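PDB 6DSP: autoinducer 2-binding protein LsrB from Clostridium saccharobutylicum DSM 13864, which binds the quorum-sensing signal autoinducer-2 in its cyclic tetrahydroxytetrahydrofuran form, as a receptor of the periplasmic solute-binding protein type. Local coordinates for residues Val22-Gly32 and Phe52-Ser63; Thr79-Ala89 and Gly103-Asp114. All blocks are in the same frame, centred on the assembly; numbering follows the deposited sequence.

Contact 1 (Val22-Gly32 and Phe52-Ser63); sequences VTVTFIPKLTG and FKVDYEGDANAS. With PAV ((2R,4S)-2-methyl-2,3,3,4-tetrahydroxytetrahydrofuran), chain C.
Strands 23-27 and 53-56 run parallel, their axes 4.5 Å apart at the closest and inclined by 31°, and five backbone bonds from Lys53 N to Val22 O through Glu57 N to Phe26 O zip them together. Past the strands the two loops meet again, where Thr31 N donates to Asp59 O over 2.9 Å.

On one face of the sheet, Phe26 CB packs on Val54 CG1 at 3.5 Å. With CG anti to the backbone N (chi1 -179°), the Tyr56 ring runs forward beside its strand: CD1 lies 3.9 Å from Phe26 CD2, CE1 is 3.6 Å from Pro28 CG, and the side chains of Pro28 and Tyr56 run at about a right angle to each other. Thr31 CG2 approaches the phenol hydroxyl end, and Tyr56 OH is hydrogen-bonded to Glu37. On the other face, Thr25 OG1, also hydrogen-bonded to Thr79, shares a water with Asp55 OD2, each 2.7 Å from it. From the loop after the strand, Lys29 reaches out as an extended chain, so that NZ donates a 2.8 Å hydrogen bond to O4 of the bound ligand; a salt bridge to Asp167 gives the ammonium a second partner.

The pair belongs to a beta-alpha-beta unit whose crossover is helix 34-50. Helix 273-288 covers Val24, Phe26 and Val54, while helix 64-76 packs against Thr25 and Ile27, and strand 81-84 flanks strand 23-27, leaving 53-56 outermost in the sheet.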
loop_
_atom_site.group_PDB
_atom_site.type_symbol
_atom_site.label_atom_id
_atom_site.label_comp_id
_atom_site.label_asym_id
_atom_site.label_seq_id
_atom_site.Cartn_x
_atom_site.Cartn_y
_atom_site.Cartn_z
ATOM N N VAL A 22 4.819 23.465 13.886
ATOM C CA VAL A 22 5.450 22.390 13.110
ATOM C C VAL A 22 4.687 22.150 11.830
ATOM O O VAL A 22 3.451 22.135 11.836
ATOM C CB VAL A 22 5.526 21.085 13.936
ATOM C CG1 VAL A 22 6.071 19.952 13.119
ATOM C CG2 VAL A 22 6.373 21.305 15.172
ATOM N N THR A 23 5.423 21.967 10.734
ATOM C CA THR A 23 4.849 21.538 9.468
ATOM C C THR A 23 5.450 20.192 9.094
ATOM O O THR A 23 6.678 20.021 9.097
ATOM C CB THR A 23 5.116 22.555 8.349
ATOM O OG1 THR A 23 4.451 23.797 8.639
ATOM C CG2 THR A 23 4.616 22.017 7.011
ATOM N N VAL A 24 4.567 19.245 8.778
ATOM C CA VAL A 24 4.942 17.954 8.199
ATOM C C VAL A 24 4.552 17.957 6.731
ATOM O O VAL A 24 3.393 18.227 6.397
ATOM C CB VAL A 24 4.231 16.795 8.922
ATOM C CG1 VAL A 24 4.635 15.468 8.286
ATOM C CG2 VAL A 24 4.532 16.815 10.419
ATOM N N THR A 25 5.509 17.643 5.849
ATOM C CA THR A 25 5.222 17.482 4.422
ATOM C C THR A 25 4.858 16.017 4.189
ATOM O O THR A 25 5.654 15.113 4.493
ATOM C CB THR A 25 6.419 17.887 3.561
ATOM O OG1 THR A 25 6.808 19.232 3.884
ATOM C CG2 THR A 25 6.080 17.786 2.088
ATOM N N PHE A 26 3.635 15.786 3.739
ATOM C CA PHE A 26 3.089 14.443 3.569
ATOM C C PHE A 26 3.147 14.128 2.082
ATOM O O PHE A 26 2.471 14.789 1.276
ATOM C CB PHE A 26 1.655 14.423 4.110
ATOM C CG PHE A 26 0.972 13.069 4.076
ATOM C CD1 PHE A 26 1.598 11.940 4.593
ATOM C CD2 PHE A 26 -0.330 12.940 3.623
ATOM C CE1 PHE A 26 0.910 10.715 4.657
ATOM C CE2 PHE A 26 -0.991 11.717 3.666
ATOM C CZ PHE A 26 -0.358 10.599 4.158
ATOM N N ILE A 27 3.946 13.135 1.721
ATOM C CA ILE A 27 4.259 12.855 0.322
ATOM C C ILE A 27 3.693 11.488 -0.062
ATOM O O ILE A 27 4.086 10.467 0.523
ATOM C CB ILE A 27 5.771 12.903 0.040
ATOM C CG1 ILE A 27 6.357 14.251 0.492
ATOM C CG2 ILE A 27 6.025 12.625 -1.456
ATOM C CD1 ILE A 27 7.869 14.353 0.367
ATOM N N PRO A 28 2.787 11.426 -1.041
ATOM C CA PRO A 28 2.228 10.163 -1.501
ATOM C C PRO A 28 3.077 9.598 -2.636
ATOM O O PRO A 28 3.968 10.266 -3.163
ATOM C CB PRO A 28 0.878 10.612 -2.070
ATOM C CG PRO A 28 1.202 11.960 -2.715
ATOM C CD PRO A 28 2.168 12.588 -1.738
ATOM N N LYS A 29 2.785 8.347 -3.014
ATOM C CA LYS A 29 3.434 7.821 -4.217
ATOM C C LYS A 29 3.038 8.619 -5.452
ATOM O O LYS A 29 3.855 8.779 -6.372
ATOM C CB LYS A 29 3.084 6.345 -4.425
ATOM C CG LYS A 29 3.725 5.405 -3.466
ATOM C CD LYS A 29 3.378 3.944 -3.833
ATOM C CE LYS A 29 3.932 2.924 -2.864
ATOM N NZ LYS A 29 3.397 1.575 -3.231
ATOM N N LEU A 30 1.799 9.099 -5.500
ATOM C CA LEU A 30 1.315 10.039 -6.497
ATOM C C LEU A 30 0.038 10.656 -5.958
ATOM O O LEU A 30 -0.641 10.059 -5.105
ATOM C CB LEU A 30 1.032 9.354 -7.846
ATOM C CG LEU A 30 -0.178 8.417 -7.989
ATOM C CD1 LEU A 30 -0.342 7.994 -9.447
ATOM C CD2 LEU A 30 -0.035 7.176 -7.099
ATOM N N THR A 31 -0.263 11.868 -6.417
ATOM C CA THR A 31 -1.547 12.479 -6.087
ATOM C C THR A 31 -2.626 11.998 -7.060
ATOM O O THR A 31 -2.333 11.395 -8.092
ATOM C CB THR A 31 -1.456 13.995 -6.176
ATOM O OG1 THR A 31 -1.025 14.354 -7.482
ATOM C CG2 THR A 31 -0.451 14.532 -5.143
ATOM N N GLY A 32 -3.890 12.230 -6.715
ATOM C CA GLY A 32 -4.959 11.916 -7.657
ATOM C C GLY A 32 -5.287 10.445 -7.827
ATOM O O GLY A 32 -5.919 10.069 -8.814
ATOM N N PHE A 52 -1.108 20.973 14.297
ATOM C CA PHE A 52 0.039 21.207 13.433
ATOM C C PHE A 52 -0.424 21.111 11.989
ATOM O O PHE A 52 -1.526 20.648 11.702
ATOM C CB PHE A 52 1.205 20.255 13.752
ATOM C CG PHE A 52 0.927 18.807 13.459
ATOM C CD1 PHE A 52 0.421 17.962 14.444
ATOM C CD2 PHE A 52 1.204 18.273 12.199
ATOM C CE1 PHE A 52 0.174 16.608 14.176
ATOM C CE2 PHE A 52 0.982 16.918 11.921
ATOM C CZ PHE A 52 0.465 16.074 12.914
ATOM N N LYS A 53 0.424 21.572 11.086
ATOM C CA LYS A 53 0.110 21.628 9.670
ATOM C C LYS A 53 0.663 20.412 8.938
ATOM O O LYS A 53 1.818 20.019 9.133
ATOM C CB LYS A 53 0.735 22.873 9.042
ATOM C CG LYS A 53 0.382 23.051 7.592
ATOM C CD LYS A 53 -1.122 23.206 7.451
ATOM C CE LYS A 53 -1.579 23.202 5.993
ATOM N NZ LYS A 53 -3.027 23.535 5.930
ATOM N N VAL A 54 -0.151 19.850 8.052
ATOM C CA VAL A 54 0.291 18.840 7.105
ATOM C C VAL A 54 0.189 19.441 5.715
ATOM O O VAL A 54 -0.906 19.804 5.268
ATOM C CB VAL A 54 -0.559 17.570 7.209
ATOM C CG1 VAL A 54 -0.198 16.609 6.056
ATOM C CG2 VAL A 54 -0.320 16.910 8.560
ATOM N N ASP A 55 1.333 19.580 5.048
ATOM C CA ASP A 55 1.407 20.073 3.683
ATOM C C ASP A 55 1.481 18.875 2.736
ATOM O O ASP A 55 2.522 18.230 2.628
ATOM C CB ASP A 55 2.617 20.997 3.533
ATOM C CG ASP A 55 2.778 21.548 2.117
ATOM O OD1 ASP A 55 1.860 21.404 1.290
ATOM O OD2 ASP A 55 3.835 22.140 1.852
ATOM N N TYR A 56 0.372 18.592 2.056
ATOM C CA TYR A 56 0.314 17.470 1.125
ATOM C C TYR A 56 0.981 17.875 -0.187
ATOM O O TYR A 56 0.539 18.827 -0.851
ATOM C CB TYR A 56 -1.155 17.128 0.897
ATOM C CG TYR A 56 -1.458 15.978 -0.027
ATOM C CD1 TYR A 56 -0.889 14.719 0.177
ATOM C CD2 TYR A 56 -2.388 16.114 -1.057
ATOM C CE1 TYR A 56 -1.234 13.639 -0.635
ATOM C CE2 TYR A 56 -2.744 15.073 -1.853
ATOM C CZ TYR A 56 -2.166 13.823 -1.652
ATOM O OH TYR A 56 -2.497 12.760 -2.471
ATOM N N GLU A 57 2.038 17.167 -0.574
ATOM C CA GLU A 57 2.808 17.529 -1.758
ATOM C C GLU A 57 3.200 16.263 -2.506
ATOM O O GLU A 57 3.813 15.372 -1.913
ATOM C CB GLU A 57 4.072 18.301 -1.368
ATOM C CG GLU A 57 3.772 19.655 -0.714
ATOM C CD GLU A 57 3.070 20.655 -1.635
ATOM O OE1 GLU A 57 3.153 20.505 -2.862
ATOM O OE2 GLU A 57 2.407 21.575 -1.120
ATOM N N GLY A 58 2.928 16.226 -3.799
ATOM C CA GLY A 58 3.314 15.097 -4.615
ATOM C C GLY A 58 3.292 15.453 -6.067
ATOM O O GLY A 58 3.488 16.607 -6.463
ATOM N N ASP A 59 3.097 14.444 -6.890
ATOM C CA ASP A 59 3.092 14.591 -8.339
ATOM C C ASP A 59 2.045 13.647 -8.913
ATOM O O ASP A 59 1.757 12.610 -8.319
ATOM C CB ASP A 59 4.483 14.206 -8.907
ATOM C CG ASP A 59 4.642 14.566 -10.370
ATOM O OD1 ASP A 59 4.965 15.725 -10.653
ATOM O OD2 ASP A 59 4.465 13.685 -11.248
ATOM N N ALA A 60 1.515 13.965 -10.095
ATOM C CA ALA A 60 0.521 13.110 -10.731
ATOM C C ALA A 60 1.082 11.766 -11.196
ATOM O O ALA A 60 0.298 10.841 -11.445
ATOM C CB ALA A 60 -0.100 13.840 -11.914
ATOM N N ASN A 61 2.398 11.651 -11.353
ATOM C CA ASN A 61 3.043 10.433 -11.807
ATOM C C ASN A 61 3.787 9.809 -10.646
ATOM O O ASN A 61 4.422 10.522 -9.860
ATOM C CB ASN A 61 4.106 10.776 -12.855
ATOM C CG ASN A 61 3.525 11.430 -14.015
ATOM O OD1 ASN A 61 2.914 10.773 -14.853
ATOM N ND2 ASN A 61 3.672 12.726 -14.086
ATOM N N ALA A 62 3.751 8.485 -10.588
ATOM C CA ALA A 62 4.521 7.750 -9.593
ATOM C C ALA A 62 5.940 7.653 -10.133
ATOM O O ALA A 62 6.226 6.826 -10.999
ATOM C CB ALA A 62 3.900 6.371 -9.368
ATOM N N SER A 63 6.841 8.473 -9.596
ATOM C CA SER A 63 8.185 8.604 -10.167
ATOM C C SER A 63 9.181 8.929 -9.062
ATOM O O SER A 63 8.994 9.925 -8.359
ATOM C CB SER A 63 8.136 9.765 -11.165
ATOM O OG SER A 63 9.437 10.243 -11.439
HETATM O O2 PAV C . -1.760 -1.466 -2.507
HETATM C C2 PAV C . -1.646 -0.050 -2.251
HETATM C C1 PAV C . -2.938 0.553 -1.657
HETATM O O5 PAV C . -1.601 0.567 -3.655
HETATM C C5 PAV C . -0.962 1.764 -3.540
HETATM C C4 PAV C . -0.373 1.848 -2.120
HETATM O O4 PAV C . 0.964 2.337 -2.162
HETATM C C3 PAV C . -0.509 0.398 -1.643
HETATM O O3 PAV C . -0.648 0.350 -0.250
HETATM O O13 PAV C . 0.599 -0.360 -2.076
HETATM O O HOH W 1 6.326 21.384 2.387
HETATM O O HOH W 2 4.023 12.133 -5.354
HETATM O O HOH W 3 5.642 10.489 -7.431
HETATM O O HOH W 4 -2.354 10.905 -10.714
HETATM O O HOH W 5 0.204 16.869 -7.614
#

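Contact 2 (Thr79-Ala89 and Gly103-Asp114); sequences TNAICLSSVDA and GVTVTTWDSDVD. With PAV ((2R,4S)-2-methyl-2,3,3,4-tetrahydroxytetrahydrofuran), chain C.
Backbone bonds carry strand 81-84 alongside strand 105-109, parallel and inclined by 20°, from Thr105 N to Asn80 O as far as Trp109 N to Leu84 O; these are the two strands of a beta-alpha-beta unit joined through helix 89-101. Beyond them Ser86 N donates to Ser111 O, continuing the pairing into the loops.

Side-chain hydroxyls add to this ladder. Thr107 OG1, set between its own backbone N and carbonyl carbon (chi1 63°), turns back to Ile82 O at 3.1 Å, giving that oxygen a second donor beside Thr107 N. Ser85 OG donates to Asp110 OD2 over 2.7 Å, meeting the carboxylate on its anti side and 25° out of its plane.

Apolar and aromatic contacts fill in around these bonds. Ser85 CB sits over a face of the Trp109 indole, 3.8 Å from the centroid of the five-membered ring, a CH-pi contact, whereas Cys83 SG approaches the same ring obliquely, 3.5 Å from CD1. Farther along, Val113 CG1 presses tightly on Ser86 CB at 3.5 Å; at the opposite end, Val104 CG1 touches Ile82 CG1.

Both carboxylate oxygens of Asp110 accept from the ligand: O3 donates to OD1 and O4 to OD2, each at 2.6 Å. Gln124 also bonds OD1. Ser85, a second-shell residue, and Gln124 should together limit rotation of the carboxylate, and with each oxygen taking a different hydroxyl, Asp110 engages two of them at once.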
loop_
_atom_site.group_PDB
_atom_site.type_symbol
_atom_site.label_atom_id
_atom_site.label_comp_id
_atom_site.label_asym_id
_atom_site.label_seq_id
_atom_site.Cartn_x
_atom_site.Cartn_y
_atom_site.Cartn_z
ATOM N N THR A 79 10.618 22.899 5.715
ATOM C CA THR A 79 9.702 22.007 6.401
ATOM C C THR A 79 10.406 21.399 7.605
ATOM O O THR A 79 11.636 21.234 7.626
ATOM C CB THR A 79 9.195 20.899 5.468
ATOM O OG1 THR A 79 8.056 20.300 6.086
ATOM C CG2 THR A 79 10.265 19.801 5.209
ATOM N N ASN A 80 9.627 21.057 8.621
ATOM C CA ASN A 80 10.230 20.439 9.794
ATOM C C ASN A 80 10.336 18.932 9.690
ATOM O O ASN A 80 11.189 18.331 10.365
ATOM C CB ASN A 80 9.419 20.790 11.047
ATOM C CG ASN A 80 9.256 22.285 11.206
ATOM O OD1 ASN A 80 8.169 22.820 11.027
ATOM N ND2 ASN A 80 10.359 22.974 11.475
ATOM N N ALA A 81 9.476 18.314 8.894
ATOM C CA ALA A 81 9.418 16.858 8.848
ATOM C C ALA A 81 8.829 16.453 7.519
ATOM O O ALA A 81 8.086 17.209 6.897
ATOM C CB ALA A 81 8.575 16.294 9.996
ATOM N N ILE A 82 9.122 15.211 7.124
ATOM C CA ILE A 82 8.565 14.572 5.940
ATOM C C ILE A 82 7.997 13.234 6.380
ATOM O O ILE A 82 8.619 12.523 7.176
ATOM C CB ILE A 82 9.662 14.358 4.882
ATOM C CG1 ILE A 82 10.076 15.706 4.259
ATOM C CG2 ILE A 82 9.232 13.352 3.826
ATOM C CD1 ILE A 82 11.356 15.631 3.433
ATOM N N CYS A 83 6.838 12.890 5.848
ATOM C CA CYS A 83 6.301 11.537 5.969
ATOM C C CYS A 83 5.980 11.073 4.556
ATOM O O CYS A 83 5.041 11.584 3.932
ATOM C CB CYS A 83 5.071 11.495 6.877
ATOM S SG CYS A 83 4.495 9.775 7.088
ATOM N N LEU A 84 6.772 10.123 4.064
ATOM C CA LEU A 84 6.833 9.726 2.653
ATOM C C LEU A 84 6.386 8.287 2.445
ATOM O O LEU A 84 6.816 7.395 3.186
ATOM C CB LEU A 84 8.304 9.822 2.161
ATOM C CG LEU A 84 8.673 9.212 0.811
ATOM C CD1 LEU A 84 8.059 10.020 -0.309
ATOM C CD2 LEU A 84 10.169 9.116 0.660
ATOM N N SER A 85 5.614 8.056 1.389
ATOM C CA SER A 85 5.416 6.709 0.843
ATOM C C SER A 85 6.202 6.629 -0.463
ATOM O O SER A 85 5.946 7.399 -1.404
ATOM C CB SER A 85 3.943 6.413 0.581
ATOM O OG SER A 85 3.868 5.124 -0.021
ATOM N N SER A 86 7.189 5.748 -0.488
ATOM C CA SER A 86 8.188 5.722 -1.552
ATOM C C SER A 86 7.792 4.825 -2.724
ATOM O O SER A 86 7.369 3.677 -2.515
ATOM C CB SER A 86 9.493 5.230 -0.924
ATOM O OG SER A 86 10.459 4.930 -1.879
ATOM N N VAL A 87 7.968 5.341 -3.954
ATOM C CA VAL A 87 7.777 4.513 -5.147
ATOM C C VAL A 87 8.989 3.632 -5.442
ATOM O O VAL A 87 8.849 2.629 -6.148
ATOM C CB VAL A 87 7.405 5.334 -6.385
ATOM C CG1 VAL A 87 6.169 6.156 -6.175
ATOM C CG2 VAL A 87 8.520 6.195 -6.806
ATOM N N ASP A 88 10.166 4.005 -4.953
ATOM C CA ASP A 88 11.407 3.265 -5.144
ATOM C C ASP A 88 12.359 3.730 -4.061
ATOM O O ASP A 88 12.802 4.900 -4.062
ATOM C CB ASP A 88 12.044 3.526 -6.507
ATOM C CG ASP A 88 13.315 2.737 -6.655
ATOM O OD1 ASP A 88 13.251 1.501 -6.716
ATOM O OD2 ASP A 88 14.388 3.330 -6.660
ATOM N N ALA A 89 12.726 2.837 -3.162
ATOM C CA ALA A 89 13.518 3.269 -2.014
ATOM C C ALA A 89 14.873 3.787 -2.449
ATOM O O ALA A 89 15.332 4.828 -1.973
ATOM C CB ALA A 89 13.674 2.116 -1.024
ATOM N N GLY A 103 18.275 18.988 8.992
ATOM C CA GLY A 103 17.509 19.085 10.216
ATOM C C GLY A 103 16.078 18.601 10.097
ATOM O O GLY A 103 15.292 18.768 11.046
ATOM N N VAL A 104 15.706 18.017 8.969
ATOM C CA VAL A 104 14.330 17.569 8.752
ATOM C C VAL A 104 14.157 16.165 9.315
ATOM O O VAL A 104 14.980 15.289 9.065
ATOM C CB VAL A 104 14.001 17.599 7.251
ATOM C CG1 VAL A 104 12.627 17.081 6.985
ATOM C CG2 VAL A 104 14.135 19.050 6.737
ATOM N N THR A 105 13.094 15.969 10.085
ATOM C CA THR A 105 12.750 14.636 10.600
ATOM C C THR A 105 12.114 13.828 9.475
ATOM O O THR A 105 11.183 14.302 8.816
ATOM C CB THR A 105 11.738 14.783 11.736
ATOM O OG1 THR A 105 12.377 15.445 12.830
ATOM C CG2 THR A 105 11.189 13.415 12.166
ATOM N N VAL A 106 12.657 12.653 9.195
ATOM C CA VAL A 106 12.187 11.809 8.097
ATOM C C VAL A 106 11.442 10.599 8.656
ATOM O O VAL A 106 12.002 9.831 9.455
ATOM C CB VAL A 106 13.341 11.364 7.181
ATOM C CG1 VAL A 106 12.836 10.440 6.087
ATOM C CG2 VAL A 106 14.076 12.600 6.580
ATOM N N THR A 107 10.193 10.432 8.233
ATOM C CA THR A 107 9.418 9.230 8.535
ATOM C C THR A 107 8.828 8.697 7.237
ATOM O O THR A 107 8.759 9.406 6.220
ATOM C CB THR A 107 8.256 9.495 9.527
ATOM O OG1 THR A 107 7.314 10.409 8.952
ATOM C CG2 THR A 107 8.761 10.021 10.887
ATOM N N THR A 108 8.327 7.457 7.282
ATOM C CA THR A 108 7.670 6.872 6.125
ATOM C C THR A 108 6.304 6.314 6.508
ATOM O O THR A 108 6.001 6.093 7.683
ATOM C CB THR A 108 8.524 5.778 5.472
ATOM O OG1 THR A 108 8.986 4.911 6.512
ATOM C CG2 THR A 108 9.732 6.391 4.756
ATOM N N TRP A 109 5.484 6.054 5.495
ATOM C CA TRP A 109 4.233 5.341 5.672
ATOM C C TRP A 109 3.985 4.578 4.389
ATOM O O TRP A 109 4.476 4.992 3.327
ATOM C CB TRP A 109 3.096 6.344 5.979
ATOM C CG TRP A 109 2.690 7.181 4.783
ATOM C CD1 TRP A 109 3.449 8.148 4.149
ATOM C CD2 TRP A 109 1.487 7.063 4.029
ATOM N NE1 TRP A 109 2.755 8.641 3.042
ATOM C CE2 TRP A 109 1.559 7.977 2.936
ATOM C CE3 TRP A 109 0.349 6.266 4.159
ATOM C CZ2 TRP A 109 0.530 8.110 1.997
ATOM C CZ3 TRP A 109 -0.686 6.408 3.220
ATOM C CH2 TRP A 109 -0.586 7.343 2.163
ATOM N N ASP A 110 3.205 3.491 4.478
ATOM C CA ASP A 110 2.707 2.759 3.305
ATOM C C ASP A 110 3.797 1.939 2.622
ATOM O O ASP A 110 3.769 0.705 2.694
ATOM C CB ASP A 110 1.966 3.712 2.356
ATOM C CG ASP A 110 1.455 3.023 1.114
ATOM O OD1 ASP A 110 0.837 1.939 1.264
ATOM O OD2 ASP A 110 1.607 3.598 -0.004
ATOM N N SER A 111 4.785 2.583 2.006
ATOM C CA SER A 111 5.900 1.881 1.371
ATOM C C SER A 111 7.217 2.468 1.865
ATOM O O SER A 111 7.489 3.667 1.672
ATOM C CB SER A 111 5.819 1.954 -0.154
ATOM O OG SER A 111 6.853 1.115 -0.654
ATOM N N ASP A 112 8.018 1.626 2.499
ATOM C CA ASP A 112 9.174 2.052 3.268
ATOM C C ASP A 112 10.380 2.336 2.365
ATOM O O ASP A 112 10.363 2.098 1.143
ATOM C CB ASP A 112 9.536 0.939 4.264
ATOM C CG ASP A 112 10.172 1.459 5.555
ATOM O OD1 ASP A 112 10.495 2.672 5.697
ATOM O OD2 ASP A 112 10.355 0.616 6.448
ATOM N N VAL A 113 11.413 2.904 2.994
ATOM C CA VAL A 113 12.715 3.094 2.360
ATOM C C VAL A 113 13.765 2.336 3.176
ATOM O O VAL A 113 13.426 1.642 4.145
ATOM C CB VAL A 113 13.078 4.595 2.249
ATOM C CG1 VAL A 113 12.024 5.310 1.459
ATOM C CG2 VAL A 113 13.210 5.204 3.653
ATOM N N ASP A 114 15.054 2.498 2.853
ATOM C CA ASP A 114 16.100 1.887 3.655
ATOM C C ASP A 114 15.936 2.391 5.087
ATOM O O ASP A 114 15.887 3.612 5.295
ATOM C CB ASP A 114 17.456 2.323 3.090
ATOM C CG ASP A 114 18.652 1.699 3.788
ATOM O OD1 ASP A 114 18.544 1.346 4.958
ATOM O OD2 ASP A 114 19.713 1.623 3.130
HETATM O O2 PAV C . -1.760 -1.466 -2.507
HETATM C C2 PAV C . -1.646 -0.050 -2.251
HETATM C C1 PAV C . -2.938 0.553 -1.657
HETATM O O5 PAV C . -1.601 0.567 -3.655
HETATM C C5 PAV C . -0.962 1.764 -3.540
HETATM C C4 PAV C . -0.373 1.848 -2.120
HETATM O O4 PAV C . 0.964 2.337 -2.162
HETATM C C3 PAV C . -0.509 0.398 -1.643
HETATM O O3 PAV C . -0.648 0.350 -0.250
HETATM O O13 PAV C . 0.599 -0.360 -2.076
HETATM O O HOH W 6 13.102 18.040 12.659
HETATM O O HOH W 7 9.480 1.774 -1.575
HETATM O O HOH W 8 16.258 4.123 0.623
#

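Both contacts lie in one sheet, where strands 23-27 and 81-84 are neighbours, and both are parallel pairs of two beta-alpha-beta units, a Rossmann-like pattern. Contact 1 holds one edge of the sheet and is only partly buried; contact 2 lies farther inside and is largely buried. Waters bridge both, but contact 2 adds direct hydroxyl bonds such as Ser85 OG to Asp110 and Thr107 OG1 to Ile82 O. Thr25 OG1 and Thr79 OG1, 2.7 Å apart, tie the two together, as does Phe26 packing on Trp109. At their C-terminal ends the chemistry converges on one ligand hydroxyl, O4, which contact 1 meets with a lysine donor and contact 2 with a carboxylate acceptor.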